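Side-chain contacts in inorganic polyphosphate/ATP-glucomannokinase (Arthrobacter sp., PDB 1WOQ), which transfers phosphate from inorganic polyphosphate or ATP to glucose and mannose, as a kinase of the ROK family: residues 12-17 against 257-262; 92-95 against 101-104; 94-99 against 149-154. One frame throughout, in Å; residues are numbered along the deposited sequence.

The three contacts sample different levels of one fold. Interaction 1, between 12-17 and 257-262, joins a sheet strand to the C-terminal helix mainly through aliphatic side chains, and half of its touching residues are buried. Interactions 2 and 3 lie about 23 and 24 Å from it, respectively, centre to centre, and share Ala-94 and Ala-95 of the loop that follows strand 90-91. In interaction 2 that loop folds on itself, with an exposed leucine lying against the backbone. Interaction 3 carries it across to 149-154, where direct contact is sparse and the bound glucose lies beside the meeting place. The chemistry thus runs from apolar packing to a sparse contact beside bound ligands.

Interaction 1: 12-17 against 257-262; sequences APLIGI and IEIALQ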
ATOM      1  N   ALA A  12       2.833   8.511  21.863  1.00 36.08           N
ATOM      2  CA  ALA A  12       2.991   9.532  20.838  1.00 31.71           C
ATOM      3  C   ALA A  12       2.591   9.046  19.449  1.00 27.78           C
ATOM      4  O   ALA A  12       3.023   7.985  18.997  1.00 26.22           O
ATOM      5  CB  ALA A  12       4.433  10.026  20.817  1.00 32.08           C
ATOM      6  N   PRO A  13       1.752   9.825  18.753  1.00 25.72           N
ATOM      7  CA  PRO A  13       1.326   9.433  17.409  1.00 22.17           C
ATOM      8  C   PRO A  13       2.449   9.708  16.415  1.00 20.53           C
ATOM      9  O   PRO A  13       3.435  10.371  16.748  1.00 19.52           O
ATOM     10  CB  PRO A  13       0.106  10.316  17.170  1.00 23.45           C
ATOM     11  CG  PRO A  13       0.475  11.576  17.889  1.00 25.17           C
ATOM     12  CD  PRO A  13       1.059  11.051  19.189  1.00 25.00           C
ATOM     13  N   LEU A  14       2.309   9.183  15.203  1.00 16.57           N
ATOM     14  CA  LEU A  14       3.310   9.388  14.163  1.00 15.79           C
ATOM     15  C   LEU A  14       2.605   9.724  12.861  1.00 14.60           C
ATOM     16  O   LEU A  14       1.510   9.229  12.599  1.00 14.46           O
ATOM     17  CB  LEU A  14       4.153   8.124  13.966  1.00 18.13           C
ATOM     18  CG  LEU A  14       5.165   7.743  15.051  1.00 19.64           C
ATOM     19  CD1 LEU A  14       5.779   6.393  14.709  1.00 21.22           C
ATOM     20  CD2 LEU A  14       6.251   8.806  15.158  1.00 18.97           C
ATOM     21  N   ILE A  15       3.232  10.565  12.048  1.00 14.00           N
ATOM     22  CA  ILE A  15       2.651  10.932  10.767  1.00 13.67           C
ATOM     23  C   ILE A  15       2.986   9.866   9.733  1.00 13.88           C
ATOM     24  O   ILE A  15       4.128   9.411   9.644  1.00 13.61           O
ATOM     25  CB  ILE A  15       3.191  12.297  10.266  1.00 14.57           C
ATOM     26  CG1 ILE A  15       2.676  13.422  11.167  1.00 14.91           C
ATOM     27  CG2 ILE A  15       2.771  12.524   8.806  1.00 14.12           C
ATOM     28  CD1 ILE A  15       3.297  14.788  10.878  1.00 15.40           C
ATOM     29  N   GLY A  16       1.973   9.458   8.975  1.00 13.28           N
ATOM     30  CA  GLY A  16       2.157   8.472   7.925  1.00 12.11           C
ATOM     31  C   GLY A  16       1.700   9.114   6.629  1.00 12.57           C
ATOM     32  O   GLY A  16       0.688   9.813   6.615  1.00 11.99           O
ATOM     33  N   ILE A  17       2.439   8.890   5.545  1.00 13.15           N
ATOM     34  CA  ILE A  17       2.111   9.468   4.243  1.00 13.79           C
ATOM     35  C   ILE A  17       1.986   8.349   3.213  1.00 14.64           C
ATOM     36  O   ILE A  17       2.837   7.467   3.151  1.00 14.02           O
ATOM     37  CB  ILE A  17       3.221  10.450   3.779  1.00 13.88           C
ATOM     38  CG1 ILE A  17       3.422  11.550   4.827  1.00 13.60           C
ATOM     39  CG2 ILE A  17       2.849  11.074   2.433  1.00 14.91           C
ATOM     40  CD1 ILE A  17       2.231  12.481   4.990  1.00 14.26           C
ATOM     41  N   ILE A 257       3.338   2.293  11.364  1.00 18.20           N
ATOM     42  CA  ILE A 257       3.731   1.042  12.005  1.00 16.94           C
ATOM     43  C   ILE A 257       5.203   0.755  11.726  1.00 17.94           C
ATOM     44  O   ILE A 257       5.956   0.428  12.637  1.00 18.57           O
ATOM     45  CB  ILE A 257       2.904  -0.161  11.476  1.00 16.58           C
ATOM     46  CG1 ILE A 257       1.464  -0.070  11.983  1.00 16.92           C
ATOM     47  CG2 ILE A 257       3.553  -1.477  11.913  1.00 17.16           C
ATOM     48  CD1 ILE A 257       0.554  -1.153  11.433  1.00 15.44           C
ATOM     49  N   GLU A 258       5.604   0.876  10.461  1.00 18.38           N
ATOM     50  CA  GLU A 258       6.984   0.613  10.075  1.00 21.46           C
ATOM     51  C   GLU A 258       7.964   1.473  10.870  1.00 22.46           C
ATOM     52  O   GLU A 258       8.999   0.979  11.314  1.00 22.68           O
ATOM     53  CB  GLU A 258       7.176   0.843   8.569  1.00 22.48           C
ATOM     54  CG  GLU A 258       8.548   0.412   8.035  1.00 25.72           C
ATOM     55  CD  GLU A 258       8.837  -1.068   8.249  1.00 25.55           C
ATOM     56  OE1 GLU A 258       7.938  -1.801   8.711  1.00 29.51           O
ATOM     57  OE2 GLU A 258       9.967  -1.506   7.948  1.00 31.19           O
ATOM     58  N   ILE A 259       7.651   2.755  11.043  1.00 24.82           N
ATOM     59  CA  ILE A 259       8.527   3.637  11.816  1.00 26.65           C
ATOM     60  C   ILE A 259       8.727   3.046  13.205  1.00 28.35           C
ATOM     61  O   ILE A 259       9.856   2.897  13.676  1.00 29.33           O
ATOM     62  CB  ILE A 259       7.920   5.039  12.020  1.00 27.65           C
ATOM     63  CG1 ILE A 259       7.849   5.789  10.695  1.00 28.99           C
ATOM     64  CG2 ILE A 259       8.756   5.825  13.036  1.00 28.46           C
ATOM     65  CD1 ILE A 259       7.265   7.169  10.838  1.00 32.77           C
ATOM     66  N   ALA A 260       7.612   2.722  13.851  1.00 28.01           N
ATOM     67  CA  ALA A 260       7.620   2.155  15.193  1.00 30.29           C
ATOM     68  C   ALA A 260       8.453   0.883  15.272  1.00 31.98           C
ATOM     69  O   ALA A 260       9.273   0.727  16.176  1.00 32.60           O
ATOM     70  CB  ALA A 260       6.191   1.873  15.641  1.00 28.58           C
ATOM     71  N   LEU A 261       8.241  -0.028  14.326  1.00 32.87           N
ATOM     72  CA  LEU A 261       8.985  -1.281  14.309  1.00 34.70           C
ATOM     73  C   LEU A 261      10.478  -1.029  14.148  1.00 36.64           C
ATOM     74  O   LEU A 261      11.295  -1.632  14.843  1.00 36.82           O
ATOM     75  CB  LEU A 261       8.494  -2.180  13.173  1.00 33.33           C
ATOM     76  CG  LEU A 261       7.055  -2.695  13.261  1.00 33.74           C
ATOM     77  CD1 LEU A 261       6.753  -3.551  12.041  1.00 32.70           C
ATOM     78  CD2 LEU A 261       6.867  -3.499  14.540  1.00 33.87           C
ATOM     79  N   GLN A 262      10.831  -0.133  13.232  1.00 39.00           N
ATOM     80  CA  GLN A 262      12.232   0.190  12.985  1.00 41.78           C
ATOM     81  C   GLN A 262      12.863   0.848  14.209  1.00 43.42           C
ATOM     82  O   GLN A 262      13.989   0.523  14.583  1.00 44.19           O
ATOM     83  CB  GLN A 262      12.353   1.116  11.772  1.00 42.62           C
ATOM     84  CG  GLN A 262      11.762   0.546  10.492  1.00 44.31           C
ATOM     85  CD  GLN A 262      12.461  -0.716  10.022  1.00 45.70           C
ATOM     86  OE1 GLN A 262      12.494  -1.722  10.728  1.00 47.90           O
ATOM     87  NE2 GLN A 262      13.023  -0.666   8.821  1.00 47.34           N
TER
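Leu-14 lays its CD1 methyl over the branch of Ile-259, where the closest atom is CG2 at 3.5 Å, tighter than ordinary van der Waals spacing, and CB follows at 3.7 Å. The two side chains reach out from strand and helix and meet tip to tip. On the helix side, CG2 is the branch anti to the backbone N of Ile-259, while CG1 lies beside that N (chi1 -68°) and carries CD1 further along the strand, where it approaches Ile-15 O at 4.0 Å. Ala-260 adds a marginal neighbour, its backbone N lying 4.2 Å from Leu-14 CD1.

The short axes of strand 14-17 and helix 257-262 approach to 9.1 Å with their directions at 127°, so the last turns of the chain run obliquely back over its first strand. That strand lies in the middle of a five-stranded mixed sheet, its backbone bonded to Val-29 on one neighbouring strand and to Gly-79 on the other. Ile-15 points away from the helix, and its side chain touches Leu-65 and Ser-66 of helix 51-66. The strand is therefore sandwiched between helices, as in other actin-like ATPase folds. Pro-77 also touches Ile-259.

With every side-chain partner aliphatic, the union of the two chain ends rests on shape and solvent exclusion, without any directional bond between them.

Interaction 2: 92-95 against 101-104; sequences HSAA and WLNT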
ATOM      1  N   HIS A  92      13.789   0.623  -6.242  1.00 16.65           N
ATOM      2  CA  HIS A  92      14.307  -0.324  -7.223  1.00 18.37           C
ATOM      3  C   HIS A  92      13.324  -0.741  -8.317  1.00 18.42           C
ATOM      4  O   HIS A  92      13.638  -1.598  -9.147  1.00 19.26           O
ATOM      5  CB  HIS A  92      14.870  -1.566  -6.521  1.00 20.48           C
ATOM      6  CG  HIS A  92      16.182  -1.327  -5.839  1.00 23.93           C
ATOM      7  ND1 HIS A  92      16.292  -0.623  -4.660  1.00 27.98           N
ATOM      8  CD2 HIS A  92      17.445  -1.661  -6.194  1.00 28.52           C
ATOM      9  CE1 HIS A  92      17.565  -0.532  -4.318  1.00 27.06           C
ATOM     10  NE2 HIS A  92      18.286  -1.154  -5.233  1.00 28.12           N
ATOM     11  N   SER A  93      12.139  -0.144  -8.320  1.00 15.63           N
ATOM     12  CA  SER A  93      11.153  -0.423  -9.360  1.00 17.36           C
ATOM     13  C   SER A  93      10.219   0.775  -9.441  1.00 17.55           C
ATOM     14  O   SER A  93       9.999   1.464  -8.446  1.00 18.51           O
ATOM     15  CB  SER A  93      10.360  -1.707  -9.061  1.00 17.16           C
ATOM     16  OG  SER A  93       9.453  -1.534  -7.988  1.00 16.51           O
ATOM     17  N   ALA A  94       9.686   1.032 -10.630  1.00 17.18           N
ATOM     18  CA  ALA A  94       8.783   2.162 -10.834  1.00 19.34           C
ATOM     19  C   ALA A  94       7.797   1.787 -11.926  1.00 20.06           C
ATOM     20  O   ALA A  94       7.690   2.468 -12.945  1.00 21.02           O
ATOM     21  CB  ALA A  94       9.581   3.402 -11.244  1.00 20.25           C
ATOM     22  N   ALA A  95       7.075   0.697 -11.700  1.00 18.72           N
ATOM     23  CA  ALA A  95       6.112   0.190 -12.669  1.00 18.58           C
ATOM     24  C   ALA A  95       5.130   1.223 -13.212  1.00 19.59           C
ATOM     25  O   ALA A  95       4.930   1.317 -14.424  1.00 21.89           O
ATOM     26  CB  ALA A  95       5.346  -0.974 -12.068  1.00 17.60           C
ATOM     27  N   TRP A 101      12.530   7.722 -10.943  1.00 19.69           N
ATOM     28  CA  TRP A 101      12.504   7.253  -9.567  1.00 19.08           C
ATOM     29  C   TRP A 101      13.498   6.121  -9.352  1.00 19.38           C
ATOM     30  O   TRP A 101      14.016   5.939  -8.252  1.00 18.47           O
ATOM     31  CB  TRP A 101      11.098   6.776  -9.190  1.00 18.34           C
ATOM     32  CG  TRP A 101      10.205   7.876  -8.727  1.00 17.38           C
ATOM     33  CD1 TRP A 101       9.131   8.396  -9.386  1.00 17.36           C
ATOM     34  CD2 TRP A 101      10.308   8.592  -7.492  1.00 17.76           C
ATOM     35  NE1 TRP A 101       8.553   9.393  -8.634  1.00 18.57           N
ATOM     36  CE2 TRP A 101       9.257   9.534  -7.468  1.00 18.33           C
ATOM     37  CE3 TRP A 101      11.188   8.529  -6.403  1.00 18.40           C
ATOM     38  CZ2 TRP A 101       9.059  10.408  -6.393  1.00 19.30           C
ATOM     39  CZ3 TRP A 101      10.992   9.400  -5.334  1.00 18.67           C
ATOM     40  CH2 TRP A 101       9.936  10.326  -5.338  1.00 18.26           C
ATOM     41  N   LEU A 102      13.769   5.363 -10.412  1.00 18.83           N
ATOM     42  CA  LEU A 102      14.698   4.246 -10.316  1.00 19.94           C
ATOM     43  C   LEU A 102      16.051   4.667  -9.752  1.00 22.32           C
ATOM     44  O   LEU A 102      16.649   5.650 -10.202  1.00 21.70           O
ATOM     45  CB  LEU A 102      14.884   3.590 -11.687  1.00 21.02           C
ATOM     46  CG  LEU A 102      13.647   2.891 -12.258  1.00 20.52           C
ATOM     47  CD1 LEU A 102      13.974   2.305 -13.626  1.00 22.72           C
ATOM     48  CD2 LEU A 102      13.196   1.789 -11.306  1.00 22.78           C
ATOM     49  N   ASN A 103      16.514   3.914  -8.761  1.00 21.16           N
ATOM     50  CA  ASN A 103      17.794   4.156  -8.099  1.00 24.31           C
ATOM     51  C   ASN A 103      17.838   5.452  -7.289  1.00 22.83           C
ATOM     52  O   ASN A 103      18.909   5.925  -6.913  1.00 24.24           O
ATOM     53  CB  ASN A 103      18.930   4.149  -9.124  1.00 27.79           C
ATOM     54  CG  ASN A 103      20.137   3.371  -8.643  1.00 33.55           C
ATOM     55  OD1 ASN A 103      21.154   3.290  -9.335  1.00 38.77           O
ATOM     56  ND2 ASN A 103      20.031   2.789  -7.452  1.00 33.75           N
ATOM     57  N   THR A 104      16.672   6.022  -7.019  1.00 21.66           N
ATOM     58  CA  THR A 104      16.595   7.246  -6.233  1.00 20.85           C
ATOM     59  C   THR A 104      16.556   6.919  -4.743  1.00 20.13           C
ATOM     60  O   THR A 104      15.780   6.066  -4.309  1.00 17.10           O
ATOM     61  CB  THR A 104      15.330   8.062  -6.585  1.00 21.81           C
ATOM     62  OG1 THR A 104      15.464   8.608  -7.901  1.00 24.44           O
ATOM     63  CG2 THR A 104      15.119   9.198  -5.583  1.00 22.30           C
TER
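Trp-101 O accepts the backbone N-H of Thr-104 at 2.9 Å, closing a type II beta turn whose outer corner, Leu-102, leans on residues 92-95. Asn-103 takes the third position of the turn with a positive phi of 67°, the conformation that this turn type calls for. The turn is held against strand 90-91 by backbone bonds from Asn-103 and Thr-104 to Val-91.

Leu-102 does most of the touching, and does it with a single methyl. Its CG lies beside the backbone N (chi1 -66°), and with CD1 extended (chi2 179°) the other methyl, CD2, branches toward 92-95. There it sits 3.6 Å from Ser-93 CA and 3.7 Å from Ala-94 N, so that it rides on the main chain more than on any side chain. The CB of Ala-94 lies 4.0 Å from the same methyl, and it meets Trp-101 CB at 4.2 Å.

Beyond CB the tryptophan leads away. Its indole packs on helices 51-66 and 106-114, meets Phe-82 with the ring planes inclined by about 55°, and gives its NE1 hydrogen to Ala-49 O. Ser-93 and His-92 likewise direct their polar ends elsewhere, to Ile-85 N and Val-90 O.

Ala-95, which follows Ala-94, belongs to the glucose pocket. Between 92-95 and 101-104 the contact is thus apolar, methyl on main chain, whereas the polar side chains of Ser-93 and Trp-101 are satisfied by other partners, Ile-85 and Ala-49.

Interaction 3: 94-99 against 149-154; sequences AANVDK and LGTGIG. With BGC (beta-D-glucopyranose), chain C; PO4 (phosphate ion), chain D.
Asn-96 and Thr-151 meet beside the bound sugar, in the cleft between the two lobes of this actin-like kinase fold, one from a type I beta turn (Ala-94 to Val-97), the other from a glycine-rich loop that resembles the second phosphate-binding motif of the superfamily. Direct apolar contact is slight: Asn-96 CB and Thr-151 CG2 approach to 4.1 Å.

Hydrogen bonds gather around a phosphate ion, probably from the crystallisation liquor. Thr-151 N donates almost straight to its O2 at 3.0 Å, and Thr-151 OG1 donates to its O4 at 2.8 Å. The threonine torsion explains this division of labour: with OG1 beside the backbone N (chi1 -64°), the hydroxyl turns to the ion while CG2, anti to that N, turns to Asn-96. Gly-21 N also binds the phosphate, so two loops hold it, consistent with a site for donor phosphate.

A second set of hydrogen bonds is internal to 94-99, where Lys-99 NZ bridges two carbonyls. It meets Ala-94 O almost head-on, at 2.9 Å. Val-97 O accepts from the same NZ at 3.0 Å, with the donor tilted out of that carbonyl's plane. The ammonium thereby pins both ends of the turn.

Sugar contacts form the third group. Asn-96 belongs to the glucose pocket, and Ala-95 CB lies 3.4 Å from glucose O1. Asp-123, Glu-168, His-171 and Glu-180 supply hydrogen bonds to the sugar, and Glu-180 OE1 additionally receives Ile-153 N. Gly-152 brings its CA to 3.8 Å from the ring oxygen O5, and Ile-153 O comes within 3.5 Å of glucose C5.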
ATOM      1  N   ALA A  94       9.686   1.032 -10.630  1.00 17.18           N
ATOM      2  CA  ALA A  94       8.783   2.162 -10.834  1.00 19.34           C
ATOM      3  C   ALA A  94       7.797   1.787 -11.926  1.00 20.06           C
ATOM      4  O   ALA A  94       7.690   2.468 -12.945  1.00 21.02           O
ATOM      5  CB  ALA A  94       9.581   3.402 -11.244  1.00 20.25           C
ATOM      6  N   ALA A  95       7.075   0.697 -11.700  1.00 18.72           N
ATOM      7  CA  ALA A  95       6.112   0.190 -12.669  1.00 18.58           C
ATOM      8  C   ALA A  95       5.130   1.223 -13.212  1.00 19.59           C
ATOM      9  O   ALA A  95       4.930   1.317 -14.424  1.00 21.89           O
ATOM     10  CB  ALA A  95       5.346  -0.974 -12.068  1.00 17.60           C
ATOM     11  N   ASN A  96       4.522   2.001 -12.324  1.00 19.79           N
ATOM     12  CA  ASN A  96       3.532   2.975 -12.760  1.00 20.26           C
ATOM     13  C   ASN A  96       3.817   4.415 -12.353  1.00 21.02           C
ATOM     14  O   ASN A  96       2.896   5.214 -12.163  1.00 22.45           O
ATOM     15  CB  ASN A  96       2.155   2.533 -12.264  1.00 20.49           C
ATOM     16  CG  ASN A  96       1.822   1.118 -12.694  1.00 22.98           C
ATOM     17  OD1 ASN A  96       1.655   0.218 -11.864  1.00 23.30           O
ATOM     18  ND2 ASN A  96       1.738   0.909 -14.001  1.00 19.96           N
ATOM     19  N   VAL A  97       5.099   4.738 -12.226  1.00 21.48           N
ATOM     20  CA  VAL A  97       5.529   6.084 -11.872  1.00 22.19           C
ATOM     21  C   VAL A  97       6.709   6.457 -12.768  1.00 22.61           C
ATOM     22  O   VAL A  97       7.281   5.594 -13.438  1.00 21.11           O
ATOM     23  CB  VAL A  97       5.953   6.180 -10.387  1.00 21.86           C
ATOM     24  CG1 VAL A  97       4.760   5.875  -9.490  1.00 21.98           C
ATOM     25  CG2 VAL A  97       7.086   5.221 -10.100  1.00 21.60           C
ATOM     26  N   ASP A  98       7.072   7.736 -12.784  1.00 23.76           N
ATOM     27  CA  ASP A  98       8.180   8.195 -13.622  1.00 23.64           C
ATOM     28  C   ASP A  98       9.442   7.373 -13.381  1.00 23.39           C
ATOM     29  O   ASP A  98       9.858   7.170 -12.238  1.00 22.50           O
ATOM     30  CB  ASP A  98       8.480   9.669 -13.354  1.00 24.94           C
ATOM     31  CG  ASP A  98       9.317  10.294 -14.449  1.00 27.09           C
ATOM     32  OD1 ASP A  98       8.753  10.604 -15.519  1.00 29.30           O
ATOM     33  OD2 ASP A  98      10.536  10.459 -14.250  1.00 26.97           O
ATOM     34  N   LYS A  99      10.067   6.919 -14.461  1.00 22.23           N
ATOM     35  CA  LYS A  99      11.266   6.104 -14.347  1.00 23.38           C
ATOM     36  C   LYS A  99      12.461   6.798 -13.694  1.00 21.49           C
ATOM     37  O   LYS A  99      13.437   6.143 -13.337  1.00 20.19           O
ATOM     38  CB  LYS A  99      11.641   5.550 -15.721  1.00 26.72           C
ATOM     39  CG  LYS A  99      10.541   4.670 -16.306  1.00 32.39           C
ATOM     40  CD  LYS A  99      10.201   3.521 -15.355  1.00 33.63           C
ATOM     41  CE  LYS A  99       8.936   2.790 -15.775  1.00 35.65           C
ATOM     42  NZ  LYS A  99       7.724   3.650 -15.635  1.00 37.31           N
ATOM     43  N   LEU A 149      -5.834  -4.101  -5.228  1.00 15.50           N
ATOM     44  CA  LEU A 149      -6.266  -3.875  -6.603  1.00 17.01           C
ATOM     45  C   LEU A 149      -6.516  -2.389  -6.854  1.00 17.23           C
ATOM     46  O   LEU A 149      -7.421  -1.800  -6.274  1.00 17.22           O
ATOM     47  CB  LEU A 149      -7.545  -4.674  -6.876  1.00 17.13           C
ATOM     48  CG  LEU A 149      -7.462  -6.177  -6.588  1.00 16.51           C
ATOM     49  CD1 LEU A 149      -8.840  -6.803  -6.724  1.00 17.78           C
ATOM     50  CD2 LEU A 149      -6.475  -6.835  -7.547  1.00 15.16           C
ATOM     51  N   GLY A 150      -5.706  -1.787  -7.716  1.00 16.31           N
ATOM     52  CA  GLY A 150      -5.866  -0.374  -8.008  1.00 18.16           C
ATOM     53  C   GLY A 150      -5.177  -0.051  -9.314  1.00 17.76           C
ATOM     54  O   GLY A 150      -5.378  -0.757 -10.299  1.00 18.93           O
ATOM     55  N   THR A 151      -4.374   1.009  -9.328  1.00 17.75           N
ATOM     56  CA  THR A 151      -3.639   1.387 -10.535  1.00 19.17           C
ATOM     57  C   THR A 151      -2.791   0.180 -10.931  1.00 17.37           C
ATOM     58  O   THR A 151      -2.718  -0.201 -12.097  1.00 18.44           O
ATOM     59  CB  THR A 151      -2.734   2.605 -10.268  1.00 20.67           C
ATOM     60  OG1 THR A 151      -3.553   3.737  -9.945  1.00 23.44           O
ATOM     61  CG2 THR A 151      -1.893   2.930 -11.494  1.00 23.28           C
ATOM     62  N   GLY A 152      -2.158  -0.425  -9.937  1.00 16.75           N
ATOM     63  CA  GLY A 152      -1.365  -1.614 -10.184  1.00 14.63           C
ATOM     64  C   GLY A 152      -1.873  -2.669  -9.223  1.00 14.62           C
ATOM     65  O   GLY A 152      -2.871  -2.451  -8.534  1.00 15.72           O
ATOM     66  N   ILE A 153      -1.225  -3.825  -9.192  1.00 11.80           N
ATOM     67  CA  ILE A 153      -1.620  -4.862  -8.252  1.00 12.38           C
ATOM     68  C   ILE A 153      -0.477  -4.948  -7.253  1.00 12.54           C
ATOM     69  O   ILE A 153       0.667  -5.190  -7.629  1.00 12.78           O
ATOM     70  CB  ILE A 153      -1.821  -6.230  -8.935  1.00 12.23           C
ATOM     71  CG1 ILE A 153      -3.069  -6.176  -9.827  1.00 13.55           C
ATOM     72  CG2 ILE A 153      -1.967  -7.330  -7.867  1.00 10.70           C
ATOM     73  CD1 ILE A 153      -3.413  -7.493 -10.509  1.00 16.01           C
ATOM     74  N   GLY A 154      -0.787  -4.704  -5.986  1.00 11.77           N
ATOM     75  CA  GLY A 154       0.237  -4.763  -4.968  1.00 11.27           C
ATOM     76  C   GLY A 154       0.077  -6.021  -4.150  1.00 11.31           C
ATOM     77  O   GLY A 154      -0.979  -6.658  -4.177  1.00 12.10           O
TER
HETATM   78  C2  BGC C 290       4.133  -1.955  -8.096  1.00 13.64           C
HETATM   79  C3  BGC C 290       4.093  -2.317  -6.605  1.00 11.49           C
HETATM   80  C4  BGC C 290       2.907  -1.617  -5.927  1.00 12.77           C
HETATM   81  C5  BGC C 290       1.611  -1.942  -6.685  1.00 13.44           C
HETATM   82  C6  BGC C 290       0.390  -1.229  -6.138  1.00 15.12           C
HETATM   83  C1  BGC C 290       2.782  -2.296  -8.731  1.00 13.33           C
HETATM   84  O1  BGC C 290       2.773  -1.945 -10.071  1.00 16.49           O
HETATM   85  O2  BGC C 290       5.169  -2.678  -8.741  1.00 12.64           O
HETATM   86  O3  BGC C 290       5.307  -1.936  -5.977  1.00 11.76           O
HETATM   87  O4  BGC C 290       2.795  -2.054  -4.576  1.00 12.12           O
HETATM   88  O5  BGC C 290       1.744  -1.564  -8.073  1.00 14.15           O
HETATM   89  O6  BGC C 290       0.600   0.173  -6.057  1.00 15.80           O
HETATM   90  P   PO4 D 280      -3.244   3.771  -6.297  1.00 43.12           P
HETATM   91  O1  PO4 D 280      -2.036   3.516  -5.302  1.00 43.77           O
HETATM   92  O2  PO4 D 280      -3.978   2.538  -6.776  1.00 40.68           O
HETATM   93  O3  PO4 D 280      -4.171   4.645  -5.419  1.00 42.40           O
HETATM   94  O4  PO4 D 280      -2.595   4.584  -7.405  1.00 43.44           O